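Local coordinates for protein lipoxygenase (Cyanothece sp., PDB 5EK8) that is a 9R-lipoxygenase, a non-heme iron enzyme that probably adds molecular oxygen to polyunsaturated fatty acids, at residues F61-K66 and C374-R379; H69-E74 and L117-N122; P161-D166 and Y370-F375; R379-R384 and V483-F488. All blocks are in the same frame, centred on the assembly; numbering follows the deposited sequence.

How the interactions relate
All four contacts gather where the strand-rich PLAT part meets the helical part of the lipoxygenase. Interaction 2 lies within the PLAT sheet, while interactions 1 and 3, their centres about 7 Å apart, dock the loops that follow strands 53-61 and 152-160 on the C-terminal end of helix 337-377. Asp63 of interaction 1 also accepts from Tyr165 N of interaction 3. Interaction 4, centred about 11 Å from interaction 1, fixes the chain just beyond that helix, and Asn70 ND2 of segment 69-74 bonds to its Glu484 OE2. The same helix carries the iron ligands His359 and His364; the side chain of Ala371 in interaction 3 is about 14 Å from the iron.

Interaction 1 of 4, residues F61-K66 and C374-R379; sequences FSDTNK and CFRNLR
Arg376 reaches from the last turns of helix 337-377 past the ring of Phe61 to the carboxylate of Asp63. After CB, its CG passes 4.1 Å from Phe61 CE1, and the chain then bends at CG-CD (chi3 73°), which brings NH2 over one face of the phenyl ring, the rest of the guanidinium offset past its rim and the two planes 20° apart. NE lies outside the ring's outline, 3.8 Å from Phe61 CE1, and forms a salt bridge with Asp491. CZ is 3.5 Å from Phe61 CD1. At the tip, NH1 reaches Asp63 OD1 at 2.9 Å and NH2 reaches Asp63 OD2 at 3.0 Å; the second bond lies in the guanidinium plane, the first is tilted from it. NH1 also donates to Trp163 O. Thr64 OG1 lies at the guanidinium edge, 3.4 Å from Arg376 NH2 but poorly angled for bonding, while CG2 packs against the same nitrogen. Arginine suits the place because it can rest one nitrogen against a ring and grip an acid with two N-H groups. This is an end-on, two-nitrogen arginine-carboxylate salt bridge, joining a PLAT-domain loop to the catalytic helical domain.

Interaction 2 of 4, residues H69-E74 and L117-N122; sequences HNIELE and LRVIDN
Leu73 and Val119 face each other as a non-hydrogen-bonded pair of antiparallel strands, and the apolar side of the sheet packs around them. Leu73 CD2 touches Leu117 CD2 at 4.0 Å, while its other branch, CD1, leans on Val119 CG2. Ile71, a little earlier in the chain, adds a third branch: with CG1 anti to the backbone N (chi1 -158°), CD1 comes within 3.8 Å of Val119 CG1. Leucine, isoleucine and valine suit this side because their branched methyls meet one another and need no polar partner; Phe98 and Ile100 of strand 97-102 touch Leu73. The backbone is firmest at the Glu74-Arg118 pair, where Glu74 N donates to Arg118 O and Arg118 N to Glu74 O, both at 2.9 Å and at N-H...O angles of 162° and 167°. Tight packing continues on the other face, where buried Glu74 crosses Ile120 at about a right angle, CG 3.6 Å from Ile120 CG1 and the carboxylate beside CD1; its OE1 accepts from Trp76 NE1. With an alanine here, Trp76 NE1 would probably lose its acceptor and a gap would open beside Ile120.

The loose part of that face is confined to its margins. Glu72 is partly exposed, and its OE2 stops 3.9 Å from Asn122 ND2, which is not a bond. Arg118 sends its extended chain away to a salt bridge with Glu116 and a cation-pi contact with Trp76. Apolar on one side and mixed on the other, the pairing is that of inner strands in an antiparallel sheet, consistent with the beta-sandwich of a lipoxygenase PLAT domain.

Interaction 3 of 4, residues P161-D166 and Y370-F375; sequences PYWPYD and YAVACF
Trp163, whose carbonyl O accepts from Arg376 NH1 just beyond the helical segment, lays its indole against Phe375. The methylene of Phe375 stands over the indole, CB 3.5 Å from the centroid of the six-membered ring of Trp163 and 13° off its normal, a CH-pi contact over the face. The phenyl ring follows on, its plane within 5° of the indole but slid aside, with centroids 4.7 Å apart, so the parallel-displaced rings barely overlap; Phe375 CD2 nevertheless reaches Trp163 CH2. A first torsion of -78° places Phe375 CG anti to its carbonyl carbon and lets both methylene and ring share that indole. Beside it, Val372 CA lies near the indole, and its CG1 branch sits over the Tyr165 face, offset toward the rim, 3.9 Å from the centroid. Tyr162 turns its edge to the Phe375 carbonyl, CE1 to O being 3.3 Å, while Trp163 CD1 covers one face of the Tyr162 ring. Replacing Trp163 with an alanine would probably leave the Phe375 methylene without its aromatic platform and take CD1 from the Tyr162 face. Wide flat residues suit a loop that must spread over a helix bearing valine, alanine and phenylalanine. The contact is therefore held by dispersion and CH-pi packing over broad apolar surfaces: no side-chain polar bond joins the two segments, while the loop's backbone is tied by Trp163 O to Arg376 and by Tyr165 N to Asp63.

Interaction 4 of 4, residues R379-R384 and V483-F488; sequences RKNPIR and VEIRRF
Glu484 points its carboxylate into the backbone of segment 379-384 and takes three consecutive amides. OE1 accepts from Arg379 N at 2.8 Å and Asn381 N at 2.9 Å; these arrive from opposite faces of the carboxylate plane, each well out of it. OE2 is met by Lys380 N at 2.9 Å on its syn side, only 16° out of the plane. The chain gets there because CG lies anti to the carbonyl carbon (chi1 -68°) and then runs extended, a length that glutamate supplies and aspartate lacks. Three N-H groups and the nearby, though not contacting, Arg379 guanidinium would be expected to favour the ionised acid, and Asn70 ND2 gives OE2 a further donor.

Alongside, Asn381 ND2 packs against Ile485 CG1 at 3.5 Å, and Ile383 CB lies 4.2 Å from Ile485 CD1. The amide of Asn381 does double duty: OD1 receives Ile383 N at 3.2 Å and nearly straight, 171°, an Asx turn that caps the start of helix 383-391, while ND2 donates to Glu481 O. A side chain that can accept and donate at once suits this join between two helices of the catalytic domain.

Farther out, Leu555 of helix 549-574, which carries the iron ligands His570 and Asn574, touches both Ile383 and Ile485. Arg384 NH2 makes a weak bond back to Arg379 O, and its NH1 reaches weakly to Asn122 OD1 in the PLAT sheet. Phe488, one turn on from Glu484, packs on Ala373 and Cys374 of helix 337-377.

Interaction 1 of 4, residues F61-K66 and C374-R379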
# COMPACT_ATOMS: atom_id res chain seq x y z
N PHE A 61 -0.39 17.57 19.11
CA PHE A 61 -1.25 16.66 18.35
C PHE A 61 -2.57 16.50 19.09
O PHE A 61 -2.58 16.41 20.32
CB PHE A 61 -0.60 15.29 18.15
CG PHE A 61 0.55 15.28 17.19
CD1 PHE A 61 0.35 14.95 15.86
CD2 PHE A 61 1.83 15.58 17.61
CE1 PHE A 61 1.40 14.92 14.97
CE2 PHE A 61 2.89 15.55 16.72
CZ PHE A 61 2.67 15.22 15.40
N SER A 62 -3.67 16.44 18.36
CA SER A 62 -4.98 16.28 18.99
C SER A 62 -5.18 14.88 19.59
O SER A 62 -5.92 14.73 20.56
CB SER A 62 -6.10 16.57 17.99
OG SER A 62 -6.06 15.65 16.91
N ASP A 63 -4.51 13.87 19.03
CA ASP A 63 -4.76 12.48 19.44
C ASP A 63 -3.76 11.93 20.46
O ASP A 63 -4.15 11.12 21.31
CB ASP A 63 -4.80 11.56 18.21
CG ASP A 63 -3.55 11.66 17.33
OD1 ASP A 63 -3.52 10.96 16.29
OD2 ASP A 63 -2.62 12.41 17.67
N THR A 64 -2.50 12.33 20.39
CA THR A 64 -1.50 11.85 21.34
C THR A 64 -1.13 12.92 22.36
O THR A 64 -0.48 12.63 23.37
CB THR A 64 -0.21 11.39 20.63
OG1 THR A 64 0.42 12.50 19.97
CG2 THR A 64 -0.51 10.29 19.61
N ASN A 65 -1.54 14.16 22.10
CA ASN A 65 -1.20 15.30 22.94
C ASN A 65 0.31 15.49 23.11
O ASN A 65 0.77 16.16 24.03
CB ASN A 65 -1.88 15.18 24.31
CG ASN A 65 -3.38 15.39 24.24
OD1 ASN A 65 -3.86 16.19 23.44
ND2 ASN A 65 -4.12 14.66 25.07
N LYS A 66 1.07 14.88 22.20
CA LYS A 66 2.50 15.12 22.10
C LYS A 66 2.72 16.43 21.36
O LYS A 66 1.84 16.89 20.64
CB LYS A 66 3.21 13.97 21.37
CG LYS A 66 3.28 12.68 22.15
CD LYS A 66 4.24 11.71 21.49
CE LYS A 66 4.33 10.41 22.26
NZ LYS A 66 5.31 9.47 21.65
N CYS A 374 5.59 8.82 9.54
CA CYS A 374 6.56 9.62 8.80
C CYS A 374 6.10 11.05 8.63
O CYS A 374 6.80 11.98 9.04
CB CYS A 374 6.81 9.00 7.42
SG CYS A 374 7.73 10.06 6.28
N PHE A 375 4.94 11.23 8.02
CA PHE A 375 4.43 12.57 7.77
C PHE A 375 4.07 13.28 9.07
O PHE A 375 4.00 14.50 9.12
CB PHE A 375 3.22 12.52 6.83
CG PHE A 375 3.58 12.33 5.39
CD1 PHE A 375 3.96 13.42 4.61
CD2 PHE A 375 3.56 11.08 4.81
CE1 PHE A 375 4.30 13.25 3.28
CE2 PHE A 375 3.91 10.90 3.49
CZ PHE A 375 4.27 11.99 2.72
N ARG A 376 3.85 12.49 10.12
CA ARG A 376 3.56 13.07 11.42
C ARG A 376 4.80 13.71 12.04
O ARG A 376 4.70 14.76 12.67
CB ARG A 376 3.00 12.02 12.37
CG ARG A 376 1.50 11.84 12.30
CD ARG A 376 1.05 10.73 13.24
NE ARG A 376 1.10 11.13 14.64
CZ ARG A 376 0.04 11.54 15.33
NH1 ARG A 376 -1.15 11.59 14.76
NH2 ARG A 376 0.18 11.90 16.60
N ASN A 377 5.96 13.08 11.88
CA ASN A 377 7.11 13.47 12.69
C ASN A 377 8.40 13.87 11.96
O ASN A 377 9.34 14.34 12.59
CB ASN A 377 7.45 12.33 13.67
CG ASN A 377 6.27 11.97 14.55
OD1 ASN A 377 5.98 12.65 15.54
ND2 ASN A 377 5.59 10.88 14.22
N LEU A 378 8.43 13.70 10.64
CA LEU A 378 9.66 13.98 9.89
C LEU A 378 9.57 15.28 9.08
O LEU A 378 8.92 15.32 8.04
CB LEU A 378 10.00 12.81 8.97
CG LEU A 378 10.31 11.50 9.69
CD1 LEU A 378 10.72 10.41 8.71
CD2 LEU A 378 11.38 11.71 10.76
N ARG A 379 10.24 16.32 9.57
CA ARG A 379 10.24 17.62 8.90
C ARG A 379 11.65 18.16 8.65
O ARG A 379 12.12 18.20 7.51
CB ARG A 379 9.44 18.64 9.71
CG ARG A 379 7.98 18.70 9.32
CD ARG A 379 7.12 19.30 10.41
NE ARG A 379 5.95 18.46 10.64
CZ ARG A 379 5.73 17.79 11.76
NH1 ARG A 379 4.65 17.04 11.88
NH2 ARG A 379 6.58 17.87 12.77

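Interaction 2 of 4, residues H69-E74 and L117-N122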
# COMPACT_ATOMS: atom_id res chain seq x y z
N HIS A 69 6.03 19.27 16.62
CA HIS A 69 7.38 19.82 16.59
C HIS A 69 7.84 20.30 15.22
O HIS A 69 7.53 19.69 14.20
CB HIS A 69 8.35 18.77 17.11
CG HIS A 69 8.29 17.48 16.36
ND1 HIS A 69 7.39 16.48 16.67
CD2 HIS A 69 8.99 17.03 15.30
CE1 HIS A 69 7.55 15.47 15.84
NE2 HIS A 69 8.52 15.78 14.99
N ASN A 70 8.61 21.39 15.23
CA ASN A 70 9.31 21.88 14.04
C ASN A 70 8.39 22.08 12.84
O ASN A 70 8.78 21.78 11.71
CB ASN A 70 10.45 20.93 13.67
CG ASN A 70 11.34 20.59 14.85
OD1 ASN A 70 11.31 21.25 15.89
ND2 ASN A 70 12.14 19.54 14.70
N ILE A 71 7.18 22.56 13.08
CA ILE A 71 6.24 22.80 12.00
C ILE A 71 6.07 24.30 11.81
O ILE A 71 6.11 25.07 12.77
CB ILE A 71 4.89 22.11 12.27
CG1 ILE A 71 4.12 21.90 10.96
CG2 ILE A 71 4.06 22.88 13.30
CD1 ILE A 71 3.10 20.81 11.04
N GLU A 72 5.92 24.71 10.55
CA GLU A 72 5.89 26.13 10.24
C GLU A 72 4.54 26.75 10.60
O GLU A 72 3.49 26.15 10.39
CB GLU A 72 6.20 26.37 8.76
CG GLU A 72 7.68 26.22 8.42
CD GLU A 72 7.97 26.34 6.93
OE1 GLU A 72 7.31 27.15 6.25
OE2 GLU A 72 8.86 25.61 6.44
N LEU A 73 4.61 27.95 11.15
CA LEU A 73 3.42 28.69 11.55
C LEU A 73 3.43 30.07 10.90
O LEU A 73 4.47 30.73 10.84
CB LEU A 73 3.35 28.82 13.07
CG LEU A 73 2.40 27.92 13.86
CD1 LEU A 73 2.35 26.52 13.29
CD2 LEU A 73 2.85 27.90 15.31
N GLU A 74 2.27 30.50 10.42
CA GLU A 74 2.14 31.83 9.86
C GLU A 74 1.07 32.63 10.60
O GLU A 74 -0.04 32.15 10.83
CB GLU A 74 1.81 31.75 8.36
CG GLU A 74 2.91 31.11 7.51
CD GLU A 74 2.56 31.04 6.02
OE1 GLU A 74 1.39 31.27 5.66
OE2 GLU A 74 3.47 30.76 5.21
N LEU A 117 -3.97 31.99 13.25
CA LEU A 117 -2.74 31.22 13.18
C LEU A 117 -2.86 30.07 12.18
O LEU A 117 -3.77 29.26 12.26
CB LEU A 117 -2.37 30.68 14.56
CG LEU A 117 -0.93 30.21 14.73
CD1 LEU A 117 0.03 31.38 14.63
CD2 LEU A 117 -0.78 29.47 16.06
N ARG A 118 -1.92 30.00 11.24
CA ARG A 118 -1.95 28.94 10.24
C ARG A 118 -0.82 27.94 10.46
O ARG A 118 0.35 28.30 10.55
CB ARG A 118 -1.86 29.52 8.83
CG ARG A 118 -2.98 30.48 8.49
CD ARG A 118 -3.05 30.74 7.00
NE ARG A 118 -3.96 31.83 6.68
CZ ARG A 118 -4.15 32.33 5.46
NH1 ARG A 118 -3.48 31.82 4.43
NH2 ARG A 118 -5.00 33.33 5.27
N VAL A 119 -1.21 26.67 10.54
CA VAL A 119 -0.26 25.57 10.54
C VAL A 119 0.01 25.20 9.09
O VAL A 119 -0.93 24.88 8.33
CB VAL A 119 -0.79 24.34 11.32
CG1 VAL A 119 0.29 23.27 11.40
CG2 VAL A 119 -1.25 24.75 12.72
N ILE A 120 1.29 25.24 8.72
CA ILE A 120 1.74 25.10 7.35
C ILE A 120 2.50 23.80 7.08
O ILE A 120 3.48 23.48 7.75
CB ILE A 120 2.65 26.29 6.95
CG1 ILE A 120 1.93 27.61 7.20
CG2 ILE A 120 3.08 26.18 5.49
CD1 ILE A 120 0.64 27.75 6.42
N ASP A 121 2.02 23.06 6.08
CA ASP A 121 2.65 21.84 5.59
C ASP A 121 3.58 22.20 4.44
O ASP A 121 3.53 23.32 3.95
CB ASP A 121 1.57 20.86 5.12
CG ASP A 121 1.93 19.42 5.37
OD1 ASP A 121 3.12 19.07 5.23
OD2 ASP A 121 1.01 18.64 5.70
N ASN A 122 4.41 21.25 4.00
CA ASN A 122 5.15 21.44 2.74
C ASN A 122 5.80 20.17 2.19
O ASN A 122 6.27 19.31 2.93
CB ASN A 122 6.21 22.53 2.89
CG ASN A 122 7.42 22.08 3.66
OD1 ASN A 122 8.36 21.52 3.10
ND2 ASN A 122 7.42 22.34 4.96

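Interaction 3 of 4, residues P161-D166 and Y370-F375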
# COMPACT_ATOMS: atom_id res chain seq x y z
N PRO A 161 -5.33 18.61 14.87
CA PRO A 161 -5.56 17.30 14.25
C PRO A 161 -4.68 17.08 13.03
O PRO A 161 -5.19 16.99 11.91
CB PRO A 161 -7.04 17.36 13.87
CG PRO A 161 -7.28 18.80 13.61
CD PRO A 161 -6.41 19.56 14.57
N TYR A 162 -3.37 16.99 13.24
CA TYR A 162 -2.44 16.79 12.15
C TYR A 162 -2.15 15.31 11.93
O TYR A 162 -1.52 14.66 12.78
CB TYR A 162 -1.14 17.55 12.40
CG TYR A 162 -0.20 17.57 11.22
CD1 TYR A 162 0.97 16.80 11.22
CD2 TYR A 162 -0.48 18.34 10.09
CE1 TYR A 162 1.83 16.81 10.14
CE2 TYR A 162 0.38 18.36 9.00
CZ TYR A 162 1.53 17.59 9.03
OH TYR A 162 2.40 17.60 7.96
N TRP A 163 -2.60 14.79 10.79
CA TRP A 163 -2.48 13.37 10.45
C TRP A 163 -2.94 12.47 11.59
O TRP A 163 -2.17 11.64 12.08
CB TRP A 163 -1.04 13.02 10.07
CG TRP A 163 -0.68 13.43 8.67
CD1 TRP A 163 -0.49 14.70 8.21
CD2 TRP A 163 -0.47 12.56 7.56
NE1 TRP A 163 -0.17 14.68 6.87
CE2 TRP A 163 -0.15 13.37 6.45
CE3 TRP A 163 -0.51 11.17 7.38
CZ2 TRP A 163 0.12 12.85 5.19
CZ3 TRP A 163 -0.24 10.65 6.13
CH2 TRP A 163 0.08 11.49 5.05
N PRO A 164 -4.20 12.63 12.02
CA PRO A 164 -4.67 11.87 13.18
C PRO A 164 -4.78 10.38 12.88
O PRO A 164 -5.03 10.01 11.73
CB PRO A 164 -6.04 12.47 13.47
CG PRO A 164 -6.51 12.95 12.14
CD PRO A 164 -5.28 13.43 11.42
N TYR A 165 -4.60 9.55 13.90
CA TYR A 165 -4.75 8.11 13.74
C TYR A 165 -6.22 7.71 13.80
O TYR A 165 -7.00 8.29 14.55
CB TYR A 165 -3.97 7.35 14.82
CG TYR A 165 -2.50 7.20 14.52
CD1 TYR A 165 -2.05 6.20 13.68
CD2 TYR A 165 -1.56 8.05 15.08
CE1 TYR A 165 -0.71 6.04 13.40
CE2 TYR A 165 -0.21 7.90 14.81
CZ TYR A 165 0.20 6.89 13.97
OH TYR A 165 1.54 6.73 13.69
N ASP A 166 -6.59 6.72 12.99
CA ASP A 166 -7.93 6.15 13.02
C ASP A 166 -8.07 5.24 14.23
O ASP A 166 -7.37 4.23 14.33
CB ASP A 166 -8.22 5.37 11.73
CG ASP A 166 -9.70 5.07 11.54
OD1 ASP A 166 -10.10 4.82 10.38
OD2 ASP A 166 -10.46 5.07 12.53
N TYR A 370 3.79 3.35 8.55
CA TYR A 370 5.03 4.06 8.33
C TYR A 370 4.76 5.40 7.67
O TYR A 370 5.42 6.38 7.98
CB TYR A 370 5.99 3.24 7.48
CG TYR A 370 6.50 2.02 8.18
CD1 TYR A 370 7.46 2.12 9.19
CD2 TYR A 370 6.04 0.76 7.84
CE1 TYR A 370 7.94 1.00 9.84
CE2 TYR A 370 6.51 -0.37 8.48
CZ TYR A 370 7.46 -0.24 9.48
OH TYR A 370 7.92 -1.38 10.10
N ALA A 371 3.80 5.42 6.76
CA ALA A 371 3.41 6.68 6.12
C ALA A 371 2.93 7.70 7.14
O ALA A 371 3.50 8.79 7.28
CB ALA A 371 2.34 6.44 5.07
N VAL A 372 1.89 7.33 7.88
CA VAL A 372 1.30 8.21 8.88
C VAL A 372 2.35 8.71 9.87
O VAL A 372 2.47 9.92 10.09
CB VAL A 372 0.17 7.51 9.65
CG1 VAL A 372 -0.36 8.43 10.73
CG2 VAL A 372 -0.95 7.10 8.70
N ALA A 373 3.11 7.79 10.46
CA ALA A 373 4.17 8.18 11.40
C ALA A 373 5.16 9.16 10.75
O ALA A 373 5.52 10.19 11.34
CB ALA A 373 4.89 6.96 11.91
N CYS A 374 5.59 8.82 9.54
CA CYS A 374 6.56 9.62 8.80
C CYS A 374 6.10 11.05 8.63
O CYS A 374 6.80 11.98 9.04
CB CYS A 374 6.81 9.00 7.42
SG CYS A 374 7.73 10.06 6.28
N PHE A 375 4.94 11.23 8.02
CA PHE A 375 4.43 12.57 7.77
C PHE A 375 4.07 13.28 9.07
O PHE A 375 4.00 14.50 9.12
CB PHE A 375 3.22 12.52 6.83
CG PHE A 375 3.58 12.33 5.39
CD1 PHE A 375 3.96 13.42 4.61
CD2 PHE A 375 3.56 11.08 4.81
CE1 PHE A 375 4.30 13.25 3.28
CE2 PHE A 375 3.91 10.90 3.49
CZ PHE A 375 4.27 11.99 2.72

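Interaction 4 of 4, residues R379-R384 and V483-F488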
# COMPACT_ATOMS: atom_id res chain seq x y z
N ARG A 379 10.24 16.32 9.57
CA ARG A 379 10.24 17.62 8.90
C ARG A 379 11.65 18.16 8.65
O ARG A 379 12.12 18.20 7.51
CB ARG A 379 9.44 18.64 9.71
CG ARG A 379 7.98 18.70 9.32
CD ARG A 379 7.12 19.30 10.41
NE ARG A 379 5.95 18.46 10.64
CZ ARG A 379 5.73 17.79 11.76
NH1 ARG A 379 4.65 17.04 11.88
NH2 ARG A 379 6.58 17.87 12.77
N LYS A 380 12.33 18.59 9.72
CA LYS A 380 13.69 19.11 9.61
C LYS A 380 14.72 18.03 9.30
O LYS A 380 15.76 18.30 8.70
CB LYS A 380 14.08 19.85 10.89
CG LYS A 380 13.42 21.20 11.07
CD LYS A 380 14.22 22.07 12.03
CE LYS A 380 13.59 23.44 12.19
NZ LYS A 380 14.47 24.35 12.98
N ASN A 381 14.42 16.80 9.71
CA ASN A 381 15.34 15.69 9.54
C ASN A 381 15.38 15.18 8.09
O ASN A 381 14.35 14.78 7.53
CB ASN A 381 14.99 14.55 10.49
CG ASN A 381 16.14 13.59 10.70
OD1 ASN A 381 16.68 13.02 9.74
ND2 ASN A 381 16.53 13.40 11.95
N PRO A 382 16.57 15.19 7.48
CA PRO A 382 16.84 14.77 6.10
C PRO A 382 16.20 13.43 5.72
O PRO A 382 15.90 13.23 4.55
CB PRO A 382 18.37 14.65 6.05
CG PRO A 382 18.88 15.07 7.40
CD PRO A 382 17.77 15.78 8.10
N ILE A 383 16.00 12.55 6.69
CA ILE A 383 15.38 11.25 6.44
C ILE A 383 13.98 11.43 5.82
O ILE A 383 13.52 10.59 5.04
CB ILE A 383 15.30 10.41 7.73
CG1 ILE A 383 16.71 10.00 8.15
CG2 ILE A 383 14.46 9.17 7.53
CD1 ILE A 383 17.41 9.14 7.13
N ARG A 384 13.33 12.54 6.16
CA ARG A 384 12.08 12.93 5.51
C ARG A 384 12.22 12.90 3.98
O ARG A 384 11.48 12.21 3.28
CB ARG A 384 11.65 14.32 5.95
CG ARG A 384 10.58 14.93 5.07
CD ARG A 384 10.76 16.43 4.94
NE ARG A 384 9.50 17.11 4.67
CZ ARG A 384 9.31 18.41 4.81
NH1 ARG A 384 8.12 18.94 4.55
NH2 ARG A 384 10.31 19.18 5.22
N VAL A 483 15.64 13.91 17.38
CA VAL A 483 14.41 13.93 18.16
C VAL A 483 13.21 13.55 17.29
O VAL A 483 12.30 12.84 17.73
CB VAL A 483 14.18 15.32 18.79
CG1 VAL A 483 12.77 15.45 19.34
CG2 VAL A 483 15.21 15.57 19.89
N GLU A 484 13.24 14.01 16.04
CA GLU A 484 12.21 13.65 15.07
C GLU A 484 12.19 12.14 14.86
O GLU A 484 11.13 11.53 14.80
CB GLU A 484 12.43 14.39 13.74
CG GLU A 484 12.21 15.89 13.83
CD GLU A 484 12.03 16.55 12.47
OE1 GLU A 484 12.24 15.86 11.44
OE2 GLU A 484 11.69 17.75 12.43
N ILE A 485 13.37 11.54 14.75
CA ILE A 485 13.46 10.09 14.61
C ILE A 485 12.87 9.38 15.82
O ILE A 485 12.21 8.35 15.69
CB ILE A 485 14.91 9.61 14.41
CG1 ILE A 485 15.52 10.28 13.17
CG2 ILE A 485 14.96 8.10 14.29
CD1 ILE A 485 14.72 10.09 11.90
N ARG A 486 13.09 9.94 17.00
CA ARG A 486 12.52 9.35 18.21
C ARG A 486 11.00 9.42 18.20
O ARG A 486 10.33 8.43 18.51
CB ARG A 486 13.07 10.02 19.47
CG ARG A 486 12.57 9.35 20.75
CD ARG A 486 13.20 9.92 22.01
NE ARG A 486 12.77 9.17 23.18
CZ ARG A 486 13.29 9.31 24.40
NH1 ARG A 486 14.28 10.16 24.61
NH2 ARG A 486 12.82 8.58 25.40
N ARG A 487 10.44 10.58 17.87
CA ARG A 487 8.99 10.74 17.82
C ARG A 487 8.37 9.82 16.78
O ARG A 487 7.30 9.25 16.99
CB ARG A 487 8.61 12.19 17.54
CG ARG A 487 9.01 13.14 18.66
CD ARG A 487 8.34 12.74 19.97
NE ARG A 487 8.89 13.46 21.10
CZ ARG A 487 9.87 13.00 21.87
NH1 ARG A 487 10.39 11.81 21.63
NH2 ARG A 487 10.33 13.72 22.89
N PHE A 488 9.08 9.68 15.66
CA PHE A 488 8.74 8.76 14.58
C PHE A 488 8.63 7.32 15.11
O PHE A 488 7.60 6.65 14.96
CB PHE A 488 9.80 8.87 13.48
CG PHE A 488 9.64 7.91 12.34
CD1 PHE A 488 8.54 7.97 11.51
CD2 PHE A 488 10.62 6.98 12.07
CE1 PHE A 488 8.40 7.09 10.43
CE2 PHE A 488 10.50 6.10 11.00
CZ PHE A 488 9.39 6.15 10.18